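Local coordinates for protein Rab3 interacting molecule variant 2 (Drosophila melanogaster, PDB 4TS6) that probably helps to organise synaptic vesicle release at the presynaptic active zone, the crystallised fragment being its C2A domain, at residues R11-G17 with D123-Y129; Q24-V30 with W75-Y81; V50-R56 with R92-V96. All blocks are in the same frame, centred on the assembly; numbering follows the deposited sequence.

Overall arrangement
The three contacts sample both sheets of a C2 beta-sandwich. Contacts 1 and 2 belong to one four-stranded antiparallel sheet: the two contact centres are about 10 Å apart, strand 11-19 lies beside strand 24-33, and Lys-15 O approaches Thr-28 N at 2.8 Å, a probable hydrogen bond. Contact 3 lies in the facing sheet, its centre about 16 Å from that of contact 1 and about 13 Å from that of contact 2. Side chains close the interior between the sheets: Leu-16 CD2 meets Leu-94 CD2 at 3.6 Å, and Val-27 CG1 meets Leu-94 CD2 at 3.8 Å. Along the chain, contacts 2 and 3 are nested within the loop closed by contact 1, and their segments alternate.

Contact 1 of 3, residues R11-G17 with D123-Y129; sequences RLQLKLG and DDEAEWY
One edge of a C2 beta-sandwich sheet is formed here: strand 123-129, from the last strand of the chain, lies antiparallel to strand 11-17, their directions 171° apart. Leu-12 and Tyr-129 make a hydrogen-bonded pair, with Tyr-129 N giving to Leu-12 O at 2.8 Å and Leu-12 N answering to Tyr-129 O. Leu-14 and Glu-127 repeat the pattern.

Gln-13 and Trp-128, the non-hydrogen-bonded pair between them, stack on one face of the sheet. With CG anti to the backbone N (chi1 -179°), the extended Gln-13 chain runs over the indole. Its CB sits 3.6 Å from the centroid of the six-membered ring, a CH-pi contact over the face, and its amide is stacked at 28° to the ring. Gln-13 NE2 comes within 3.4 Å of Trp-128 NE1, but both are donors, which makes this packing rather than a hydrogen bond. Arg-11 CG adds an oblique contact to Trp-128 CE3 at 3.9 Å.

On the other face, Leu-14 CD1 meets Tyr-129 CD1 at 4.0 Å, the side chains crossing at about a right angle. The Tyr-129 hydroxyl bonds to His-120, and a water in the ring plane, hydrogen-bonded 2.9 Å from Tyr-129 OH, donates to Leu-14 O.

Farther along, Lys-15 bends at chi3 and its NZ reaches Asp-124 OD2 at 3.9 Å, a long salt bridge. Asp-123 OD1 accepts from Glu-125 N at 3.2 Å, forming an Asx turn. The strand order 74-81, 24-33, 11-19, 123-130, with the first and last strands adjacent, is consistent with the type I, synaptotagmin-like C2 topology.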
loop_
_atom_site.group_PDB
_atom_site.type_symbol
_atom_site.label_atom_id
_atom_site.label_comp_id
_atom_site.label_asym_id
_atom_site.label_seq_id
_atom_site.Cartn_x
_atom_site.Cartn_y
_atom_site.Cartn_z
ATOM N N ARG A 11 -8.430 -1.458 -7.678
ATOM C CA ARG A 11 -8.007 -0.193 -7.095
ATOM C C ARG A 11 -7.893 -0.320 -5.583
ATOM O O ARG A 11 -8.458 -1.241 -4.975
ATOM C CB ARG A 11 -8.986 0.925 -7.482
ATOM C CG ARG A 11 -10.413 0.517 -7.333
ATOM C CD ARG A 11 -11.385 1.594 -7.814
ATOM N NE ARG A 11 -12.768 1.187 -7.562
ATOM C CZ ARG A 11 -13.401 0.229 -8.236
ATOM N NH1 ARG A 11 -12.777 -0.430 -9.206
ATOM N NH2 ARG A 11 -14.654 -0.081 -7.933
ATOM N N LEU A 12 -7.154 0.606 -4.986
ATOM C CA LEU A 12 -6.787 0.526 -3.587
ATOM C C LEU A 12 -7.272 1.795 -2.902
ATOM O O LEU A 12 -7.222 2.868 -3.498
ATOM C CB LEU A 12 -5.268 0.445 -3.487
ATOM C CG LEU A 12 -4.635 0.529 -2.106
ATOM C CD1 LEU A 12 -4.898 -0.752 -1.341
ATOM C CD2 LEU A 12 -3.143 0.767 -2.241
ATOM N N GLN A 13 -7.744 1.680 -1.662
ATOM C CA GLN A 13 -8.202 2.858 -0.909
ATOM C C GLN A 13 -7.194 3.149 0.189
ATOM O O GLN A 13 -6.950 2.299 1.045
ATOM C CB GLN A 13 -9.579 2.612 -0.292
ATOM C CG GLN A 13 -10.135 3.820 0.483
ATOM C CD GLN A 13 -11.543 3.586 0.982
ATOM O OE1 GLN A 13 -11.863 2.517 1.497
ATOM N NE2 GLN A 13 -12.395 4.579 0.817
ATOM N N LEU A 14 -6.596 4.336 0.154
ATOM C CA LEU A 14 -5.502 4.694 1.063
ATOM C C LEU A 14 -5.824 6.006 1.749
ATOM O O LEU A 14 -6.443 6.864 1.139
ATOM C CB LEU A 14 -4.217 4.949 0.273
ATOM C CG LEU A 14 -3.416 3.855 -0.403
ATOM C CD1 LEU A 14 -2.267 4.472 -1.174
ATOM C CD2 LEU A 14 -2.886 2.903 0.637
ATOM N N LYS A 15 -5.377 6.170 2.997
ATOM C CA LYS A 15 -5.399 7.475 3.665
ATOM C C LYS A 15 -3.963 7.838 3.997
ATOM O O LYS A 15 -3.223 7.018 4.530
ATOM C CB LYS A 15 -6.218 7.434 4.958
ATOM C CG LYS A 15 -7.664 7.035 4.766
ATOM C CD LYS A 15 -8.332 6.685 6.090
ATOM C CE LYS A 15 -8.492 7.897 6.988
ATOM N NZ LYS A 15 -8.951 7.540 8.364
ATOM N N LEU A 16 -3.561 9.060 3.665
ATOM C CA LEU A 16 -2.217 9.526 3.984
ATOM C C LEU A 16 -2.317 10.789 4.811
ATOM O O LEU A 16 -2.966 11.745 4.392
ATOM C CB LEU A 16 -1.427 9.828 2.706
ATOM C CG LEU A 16 -1.156 8.674 1.744
ATOM C CD1 LEU A 16 -0.183 9.132 0.683
ATOM C CD2 LEU A 16 -0.608 7.470 2.489
ATOM N N GLY A 17 -1.700 10.785 5.993
ATOM C CA GLY A 17 -1.670 11.965 6.844
ATOM C C GLY A 17 -0.243 12.300 7.218
ATOM O O GLY A 17 0.626 11.426 7.223
ATOM N N ASP A 123 -3.821 14.850 4.096
ATOM C CA ASP A 123 -4.847 15.295 5.040
ATOM C C ASP A 123 -5.669 14.146 5.628
ATOM O O ASP A 123 -6.737 14.372 6.198
ATOM C CB ASP A 123 -5.788 16.296 4.364
ATOM C CG ASP A 123 -6.364 15.773 3.055
ATOM O OD1 ASP A 123 -6.141 14.587 2.715
ATOM O OD2 ASP A 123 -7.048 16.557 2.364
ATOM N N ASP A 124 -5.182 12.920 5.461
ATOM C CA ASP A 124 -5.871 11.731 5.967
ATOM C C ASP A 124 -7.246 11.492 5.349
ATOM O O ASP A 124 -8.073 10.784 5.917
ATOM C CB ASP A 124 -5.942 11.727 7.502
ATOM C CG ASP A 124 -5.454 10.412 8.101
ATOM O OD1 ASP A 124 -4.532 9.808 7.509
ATOM O OD2 ASP A 124 -5.987 9.976 9.147
ATOM N N GLU A 125 -7.479 12.082 4.183
ATOM C CA GLU A 125 -8.695 11.825 3.418
ATOM C C GLU A 125 -8.506 10.459 2.778
ATOM O O GLU A 125 -7.432 10.176 2.261
ATOM C CB GLU A 125 -8.859 12.902 2.335
ATOM C CG GLU A 125 -10.167 12.872 1.529
ATOM C CD GLU A 125 -10.359 14.116 0.641
ATOM O OE1 GLU A 125 -9.354 14.708 0.184
ATOM O OE2 GLU A 125 -11.524 14.503 0.404
ATOM N N ALA A 126 -9.535 9.610 2.825
ATOM C CA ALA A 126 -9.516 8.357 2.077
ATOM C C ALA A 126 -9.609 8.670 0.592
ATOM O O ALA A 126 -10.447 9.464 0.177
ATOM C CB ALA A 126 -10.654 7.473 2.501
ATOM N N GLU A 127 -8.730 8.075 -0.203
ATOM C CA GLU A 127 -8.733 8.294 -1.646
ATOM C C GLU A 127 -8.567 6.961 -2.364
ATOM O O GLU A 127 -8.017 6.032 -1.799
ATOM C CB GLU A 127 -7.586 9.222 -2.038
ATOM C CG GLU A 127 -7.692 10.632 -1.486
ATOM C CD GLU A 127 -6.613 11.546 -2.046
ATOM O OE1 GLU A 127 -5.819 11.073 -2.891
ATOM O OE2 GLU A 127 -6.564 12.733 -1.642
ATOM N N TRP A 128 -9.039 6.872 -3.605
ATOM C CA TRP A 128 -8.899 5.646 -4.377
ATOM C C TRP A 128 -7.856 5.777 -5.476
ATOM O O TRP A 128 -7.831 6.765 -6.206
ATOM C CB TRP A 128 -10.231 5.253 -4.994
ATOM C CG TRP A 128 -11.239 4.789 -3.999
ATOM C CD1 TRP A 128 -12.160 5.559 -3.335
ATOM C CD2 TRP A 128 -11.459 3.441 -3.569
ATOM N NE1 TRP A 128 -12.925 4.766 -2.510
ATOM C CE2 TRP A 128 -12.525 3.461 -2.648
ATOM C CE3 TRP A 128 -10.854 2.214 -3.876
ATOM C CZ2 TRP A 128 -12.989 2.305 -2.019
ATOM C CZ3 TRP A 128 -11.324 1.062 -3.258
ATOM C CH2 TRP A 128 -12.379 1.116 -2.341
ATOM N N TYR A 129 -6.999 4.766 -5.594
ATOM C CA TYR A 129 -5.935 4.787 -6.584
ATOM C C TYR A 129 -5.986 3.550 -7.460
ATOM O O TYR A 129 -6.078 2.422 -6.961
ATOM C CB TYR A 129 -4.584 4.836 -5.881
ATOM C CG TYR A 129 -4.388 6.076 -5.047
ATOM C CD1 TYR A 129 -4.821 6.128 -3.734
ATOM C CD2 TYR A 129 -3.766 7.192 -5.577
ATOM C CE1 TYR A 129 -4.640 7.271 -2.966
ATOM C CE2 TYR A 129 -3.577 8.329 -4.822
ATOM C CZ TYR A 129 -4.012 8.363 -3.519
ATOM O OH TYR A 129 -3.820 9.501 -2.776
HETATM O O HOH W 1 -4.579 9.259 0.024
HETATM O O HOH W 2 -3.714 7.498 7.565
#

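Contact 2 of 3, residues Q24-V30 with W75-Y81; sequences QLIVTLV and WGQTFVY
A G1 beta bulge interrupts the pairing of strand 24-30 with strand 75-81, an outer strand of this C2 sandwich sheet: Gly-76 and Gln-77 both face Leu-29. Gly-76 has a positive phi of 54°, as expected at the first position of such a bulge. Away from it the register is regular and antiparallel, and Phe-79 N gives a nearly straight bond to Val-27 O at 2.7 Å.

Thr-28 and Thr-78 form a non-hydrogen-bonded backbone pair joined instead through their side chains. Each OG1 lies anti to its own carbonyl carbon (chi1 -57° and -67°), which brings the two hydroxyls to 2.7 Å, a hydrogen bond between Thr-28 OG1 and Thr-78 OG1 in which either could give the proton. On the same face Thr-78 CG2 meets Ile-26 CG2 at 3.6 Å, the side chains passing at a slant.

At the far end the extended Gln-24 chain lies across Val-80, its CD 3.5 Å from Val-80 CG1, while OE1 is held by Thr-22 OG1. With the chain cut back to an alanine here, Val-80 CG1 is likely to lose the CG and amide packed against it, and Thr-22 OG1 this partner.

The opposite face looks into the sandwich. Val-27 CG2 reaches the edge of the Tyr-81 ring, 4.3 Å from CD2, and the Tyr-81 hydroxyl bonds onward to Ser-60 O. Leu-29 CB packs obliquely on the Trp-75 ring, 4.2 Å from CE3. Beside that indole, Val-30 O accepts two backbone donors from the same face of its plane, Gly-76 N at 3.0 Å and Trp-75 N at 2.9 Å.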
loop_
_atom_site.group_PDB
_atom_site.type_symbol
_atom_site.label_atom_id
_atom_site.label_comp_id
_atom_site.label_asym_id
_atom_site.label_seq_id
_atom_site.Cartn_x
_atom_site.Cartn_y
_atom_site.Cartn_z
ATOM N N GLN A 24 5.679 12.439 11.847
ATOM C CA GLN A 24 5.302 11.119 11.357
ATOM C C GLN A 24 4.465 11.206 10.106
ATOM O O GLN A 24 3.553 12.033 10.017
ATOM C CB GLN A 24 4.523 10.367 12.433
ATOM C CG GLN A 24 5.381 9.980 13.642
ATOM C CD GLN A 24 4.563 9.339 14.747
ATOM O OE1 GLN A 24 3.402 9.689 14.956
ATOM N NE2 GLN A 24 5.167 8.402 15.460
ATOM N N LEU A 25 4.797 10.366 9.132
ATOM C CA LEU A 25 3.931 10.161 7.982
ATOM C C LEU A 25 3.032 9.001 8.373
ATOM O O LEU A 25 3.527 7.964 8.796
ATOM C CB LEU A 25 4.764 9.776 6.753
ATOM C CG LEU A 25 3.952 9.368 5.517
ATOM C CD1 LEU A 25 3.158 10.564 5.036
ATOM C CD2 LEU A 25 4.868 8.845 4.408
ATOM N N ILE A 26 1.719 9.173 8.261
ATOM C CA ILE A 26 0.787 8.113 8.664
ATOM C C ILE A 26 0.066 7.555 7.431
ATOM O O ILE A 26 -0.529 8.307 6.652
ATOM C CB ILE A 26 -0.227 8.622 9.704
ATOM C CG1 ILE A 26 0.512 9.173 10.935
ATOM C CG2 ILE A 26 -1.179 7.511 10.112
ATOM C CD1 ILE A 26 -0.335 10.094 11.793
ATOM N N VAL A 27 0.145 6.237 7.257
ATOM C CA VAL A 27 -0.355 5.572 6.057
ATOM C C VAL A 27 -1.368 4.515 6.458
ATOM O O VAL A 27 -1.039 3.600 7.216
ATOM C CB VAL A 27 0.803 4.881 5.290
ATOM C CG1 VAL A 27 0.293 4.211 4.012
ATOM C CG2 VAL A 27 1.875 5.892 4.945
ATOM N N THR A 28 -2.600 4.637 5.966
ATOM C CA THR A 28 -3.620 3.619 6.251
ATOM C C THR A 28 -4.077 2.950 4.960
ATOM O O THR A 28 -4.563 3.618 4.044
ATOM C CB THR A 28 -4.834 4.187 7.031
ATOM O OG1 THR A 28 -4.380 4.798 8.250
ATOM C CG2 THR A 28 -5.826 3.070 7.369
ATOM N N LEU A 29 -3.898 1.629 4.888
ATOM C CA LEU A 29 -4.450 0.851 3.790
ATOM C C LEU A 29 -5.806 0.329 4.223
ATOM O O LEU A 29 -5.901 -0.579 5.049
ATOM C CB LEU A 29 -3.547 -0.323 3.447
ATOM C CG LEU A 29 -2.358 -0.004 2.552
ATOM C CD1 LEU A 29 -1.391 0.959 3.205
ATOM C CD2 LEU A 29 -1.659 -1.281 2.253
ATOM N N VAL A 30 -6.861 0.903 3.671
ATOM C CA VAL A 30 -8.203 0.553 4.109
ATOM C C VAL A 30 -8.605 -0.774 3.500
ATOM O O VAL A 30 -8.850 -1.751 4.215
ATOM C CB VAL A 30 -9.203 1.635 3.718
ATOM C CG1 VAL A 30 -10.593 1.294 4.223
ATOM C CG2 VAL A 30 -8.742 2.973 4.276
ATOM N N TRP A 75 -8.177 -4.444 5.078
ATOM C CA TRP A 75 -7.144 -4.569 6.107
ATOM C C TRP A 75 -7.370 -3.609 7.279
ATOM O O TRP A 75 -7.177 -3.987 8.438
ATOM C CB TRP A 75 -5.745 -4.352 5.516
ATOM C CG TRP A 75 -5.400 -5.273 4.367
ATOM C CD1 TRP A 75 -5.006 -6.584 4.438
ATOM C CD2 TRP A 75 -5.396 -4.923 2.977
ATOM N NE1 TRP A 75 -4.772 -7.074 3.166
ATOM C CE2 TRP A 75 -4.994 -6.068 2.255
ATOM C CE3 TRP A 75 -5.687 -3.747 2.273
ATOM C CZ2 TRP A 75 -4.888 -6.071 0.855
ATOM C CZ3 TRP A 75 -5.581 -3.752 0.886
ATOM C CH2 TRP A 75 -5.184 -4.905 0.194
ATOM N N GLY A 76 -7.786 -2.378 6.975
ATOM C CA GLY A 76 -7.890 -1.337 7.980
ATOM C C GLY A 76 -6.595 -1.150 8.754
ATOM O O GLY A 76 -6.613 -0.936 9.968
ATOM N N GLN A 77 -5.468 -1.220 8.052
ATOM C CA GLN A 77 -4.152 -1.286 8.693
ATOM C C GLN A 77 -3.380 0.027 8.576
ATOM O O GLN A 77 -3.198 0.545 7.471
ATOM C CB GLN A 77 -3.335 -2.401 8.041
ATOM C CG GLN A 77 -2.185 -2.908 8.881
ATOM C CD GLN A 77 -2.255 -4.415 9.152
ATOM O OE1 GLN A 77 -2.851 -5.200 8.387
ATOM N NE2 GLN A 77 -1.633 -4.825 10.247
ATOM N N THR A 78 -2.918 0.555 9.708
ATOM C CA THR A 78 -2.184 1.826 9.727
ATOM C C THR A 78 -0.699 1.597 9.988
ATOM O O THR A 78 -0.329 0.797 10.849
ATOM C CB THR A 78 -2.774 2.785 10.771
ATOM O OG1 THR A 78 -4.090 3.171 10.358
ATOM C CG2 THR A 78 -1.914 4.035 10.929
ATOM N N PHE A 79 0.149 2.267 9.211
ATOM C CA PHE A 79 1.593 2.185 9.408
ATOM C C PHE A 79 2.121 3.587 9.655
ATOM O O PHE A 79 1.548 4.564 9.178
ATOM C CB PHE A 79 2.273 1.593 8.172
ATOM C CG PHE A 79 1.798 0.200 7.821
ATOM C CD1 PHE A 79 1.984 -0.855 8.704
ATOM C CD2 PHE A 79 1.187 -0.047 6.601
ATOM C CE1 PHE A 79 1.544 -2.144 8.379
ATOM C CE2 PHE A 79 0.753 -1.327 6.266
ATOM C CZ PHE A 79 0.935 -2.377 7.161
ATOM N N VAL A 80 3.214 3.690 10.400
ATOM C CA VAL A 80 3.769 5.000 10.734
ATOM C C VAL A 80 5.243 5.056 10.333
ATOM O O VAL A 80 5.988 4.107 10.580
ATOM C CB VAL A 80 3.621 5.296 12.243
ATOM C CG1 VAL A 80 4.302 6.599 12.600
ATOM C CG2 VAL A 80 2.157 5.363 12.621
ATOM N N TYR A 81 5.644 6.146 9.683
ATOM C CA TYR A 81 7.050 6.393 9.373
ATOM C C TYR A 81 7.492 7.603 10.170
ATOM O O TYR A 81 6.910 8.667 10.017
ATOM C CB TYR A 81 7.223 6.683 7.885
ATOM C CG TYR A 81 7.056 5.461 7.015
ATOM C CD1 TYR A 81 8.084 4.533 6.895
ATOM C CD2 TYR A 81 5.881 5.235 6.314
ATOM C CE1 TYR A 81 7.945 3.400 6.096
ATOM C CE2 TYR A 81 5.731 4.095 5.504
ATOM C CZ TYR A 81 6.772 3.186 5.410
ATOM O OH TYR A 81 6.652 2.062 4.617
#

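Contact 3 of 3, residues V50-R56 with R92-V96; sequences VFLLPDR and RLLEV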
loop_
_atom_site.group_PDB
_atom_site.type_symbol
_atom_site.label_atom_id
_atom_site.label_comp_id
_atom_site.label_asym_id
_atom_site.label_seq_id
_atom_site.Cartn_x
_atom_site.Cartn_y
_atom_site.Cartn_z
ATOM N N VAL A 50 4.555 -2.012 1.785
ATOM C CA VAL A 50 4.722 -0.567 1.607
ATOM C C VAL A 50 6.173 -0.229 1.883
ATOM O O VAL A 50 6.752 -0.733 2.852
ATOM C CB VAL A 50 3.865 0.217 2.605
ATOM C CG1 VAL A 50 3.957 1.725 2.344
ATOM C CG2 VAL A 50 2.420 -0.249 2.535
ATOM N N PHE A 51 6.763 0.613 1.032
ATOM C CA PHE A 51 8.120 1.107 1.267
ATOM C C PHE A 51 8.105 2.606 1.159
ATOM O O PHE A 51 7.361 3.149 0.338
ATOM C CB PHE A 51 9.074 0.581 0.197
ATOM C CG PHE A 51 9.536 -0.816 0.440
ATOM C CD1 PHE A 51 8.799 -1.891 -0.021
ATOM C CD2 PHE A 51 10.712 -1.052 1.129
ATOM C CE1 PHE A 51 9.235 -3.199 0.207
ATOM C CE2 PHE A 51 11.157 -2.345 1.358
ATOM C CZ PHE A 51 10.411 -3.415 0.894
ATOM N N LEU A 52 8.923 3.284 1.959
ATOM C CA LEU A 52 9.109 4.725 1.743
ATOM C C LEU A 52 10.438 4.903 1.040
ATOM O O LEU A 52 11.488 4.925 1.690
ATOM C CB LEU A 52 9.102 5.485 3.072
ATOM C CG LEU A 52 9.271 7.002 2.981
ATOM C CD1 LEU A 52 8.095 7.604 2.205
ATOM C CD2 LEU A 52 9.357 7.599 4.365
ATOM N N LEU A 53 10.394 5.013 -0.287
ATOM C CA LEU A 53 11.609 5.019 -1.106
ATOM C C LEU A 53 12.302 6.378 -1.014
ATOM O O LEU A 53 11.632 7.385 -0.773
ATOM C CB LEU A 53 11.273 4.685 -2.564
ATOM C CG LEU A 53 10.607 3.338 -2.822
ATOM C CD1 LEU A 53 10.391 3.175 -4.315
ATOM C CD2 LEU A 53 11.489 2.240 -2.301
ATOM N N PRO A 54 13.638 6.435 -1.246
ATOM C CA PRO A 54 14.573 5.420 -1.759
ATOM C C PRO A 54 14.951 4.259 -0.822
ATOM O O PRO A 54 15.463 3.251 -1.320
ATOM C CB PRO A 54 15.823 6.242 -2.115
ATOM C CG PRO A 54 15.746 7.447 -1.216
ATOM C CD PRO A 54 14.276 7.765 -1.156
ATOM N N ASP A 55 14.708 4.376 0.477
ATOM C CA ASP A 55 15.134 3.312 1.409
ATOM C C ASP A 55 14.440 1.977 1.139
ATOM O O ASP A 55 13.209 1.895 1.170
ATOM C CB ASP A 55 14.879 3.746 2.849
ATOM C CG ASP A 55 15.447 2.769 3.875
ATOM O OD1 ASP A 55 15.974 1.687 3.497
ATOM O OD2 ASP A 55 15.347 3.094 5.075
ATOM N N ARG A 56 15.225 0.925 0.875
ATOM C CA ARG A 56 14.647 -0.406 0.617
ATOM C C ARG A 56 14.996 -1.458 1.684
ATOM O O ARG A 56 14.800 -2.665 1.475
ATOM C CB ARG A 56 15.042 -0.921 -0.778
ATOM C CG ARG A 56 14.277 -0.291 -1.944
ATOM C CD ARG A 56 13.552 -1.336 -2.792
ATOM N NE ARG A 56 12.881 -0.728 -3.941
ATOM C CZ ARG A 56 11.599 -0.908 -4.253
ATOM N NH1 ARG A 56 10.832 -1.702 -3.515
ATOM N NH2 ARG A 56 11.086 -0.301 -5.317
ATOM N N ARG A 92 10.815 11.832 -2.068
ATOM C CA ARG A 92 10.523 10.447 -1.701
ATOM C C ARG A 92 9.231 9.934 -2.318
ATOM O O ARG A 92 8.365 10.717 -2.723
ATOM C CB ARG A 92 10.485 10.271 -0.187
ATOM C CG ARG A 92 11.740 10.761 0.477
ATOM C CD ARG A 92 11.950 10.058 1.788
ATOM N NE ARG A 92 12.802 10.872 2.645
ATOM C CZ ARG A 92 13.325 10.460 3.794
ATOM N NH1 ARG A 92 13.089 9.222 4.224
ATOM N NH2 ARG A 92 14.085 11.290 4.503
ATOM N N LEU A 93 9.113 8.609 -2.398
ATOM C CA LEU A 93 7.939 7.983 -3.005
ATOM C C LEU A 93 7.369 6.978 -2.027
ATOM O O LEU A 93 8.118 6.232 -1.411
ATOM C CB LEU A 93 8.318 7.247 -4.289
ATOM C CG LEU A 93 8.886 8.074 -5.436
ATOM C CD1 LEU A 93 9.207 7.172 -6.616
ATOM C CD2 LEU A 93 7.905 9.135 -5.848
ATOM N N LEU A 94 6.050 6.957 -1.872
ATOM C CA LEU A 94 5.430 5.861 -1.127
ATOM C C LEU A 94 5.036 4.799 -2.148
ATOM O O LEU A 94 4.244 5.064 -3.048
ATOM C CB LEU A 94 4.192 6.336 -0.367
ATOM C CG LEU A 94 3.632 5.331 0.646
ATOM C CD1 LEU A 94 4.556 5.264 1.836
ATOM C CD2 LEU A 94 2.222 5.714 1.077
ATOM N N GLU A 95 5.603 3.604 -2.023
ATOM C CA GLU A 95 5.380 2.542 -3.005
ATOM C C GLU A 95 4.578 1.461 -2.308
ATOM O O GLU A 95 5.076 0.815 -1.381
ATOM C CB GLU A 95 6.725 1.972 -3.488
ATOM C CG GLU A 95 6.617 0.944 -4.636
ATOM C CD GLU A 95 7.882 0.108 -4.800
ATOM O OE1 GLU A 95 8.590 0.253 -5.838
ATOM O OE2 GLU A 95 8.161 -0.706 -3.889
ATOM N N VAL A 96 3.329 1.287 -2.731
ATOM C CA VAL A 96 2.451 0.280 -2.148
ATOM C C VAL A 96 2.233 -0.786 -3.207
ATOM O O VAL A 96 1.746 -0.498 -4.305
ATOM C CB VAL A 96 1.075 0.874 -1.762
ATOM C CG1 VAL A 96 0.194 -0.216 -1.126
ATOM C CG2 VAL A 96 1.234 2.077 -0.813
HETATM O O HOH W 3 12.937 6.905 3.056
#
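Glu-95 crosses from strand 93-96 to Arg-56, beyond the end of strand 50-53. Its CB packs against Leu-53 CD1 at 3.9 Å. CG stands anti to the backbone N (chi1 -174°), and the extended chain carries the carboxylate past Leu-53 to the guanidinium, where CD comes up against Arg-56 NH2. There OE1 takes Arg-56 NH2 at 2.6 Å and OE2 takes Arg-56 NH1 at 2.9 Å, both on the syn side but tilted out of the carboxylate plane. This is an end-on, two-nitrogen salt bridge, one nitrogen to each oxygen. It is not flat: the guanidinium and carboxylate planes are 47° apart, and both hydrogen bonds are bent.

Leu-53 CD2 covers one face of the Arg-56 guanidinium, 3.6 Å above its centre, while Arg-56 NH1 in turn lies 4.0 Å above the Phe-51 ring plane, offset toward the rim. Phe-51 and the Glu-95 side chain run alongside each other, ring and carboxylate nearly perpendicular.

Beneath this charged face lies antiparallel pairing within the second sheet of the C2 sandwich. Phe-51 and Glu-95 form one hydrogen-bonded pair, Leu-53 and Leu-93 the next; Leu-53 N gives to Leu-93 O at 2.8 Å, whereas the return bond meets Leu-53 O from above the carbonyl plane. On the face turned to the other sheet, Val-50 CG1 touches Leu-94 CD1 at 3.6 Å, and strands 24-33 and 74-81 pack on these residues through Leu-29, Val-27 and Tyr-81. At the loop end, a water donates to Leu-52 O at 2.8 Å and accepts a weak bond from Arg-92 NH1.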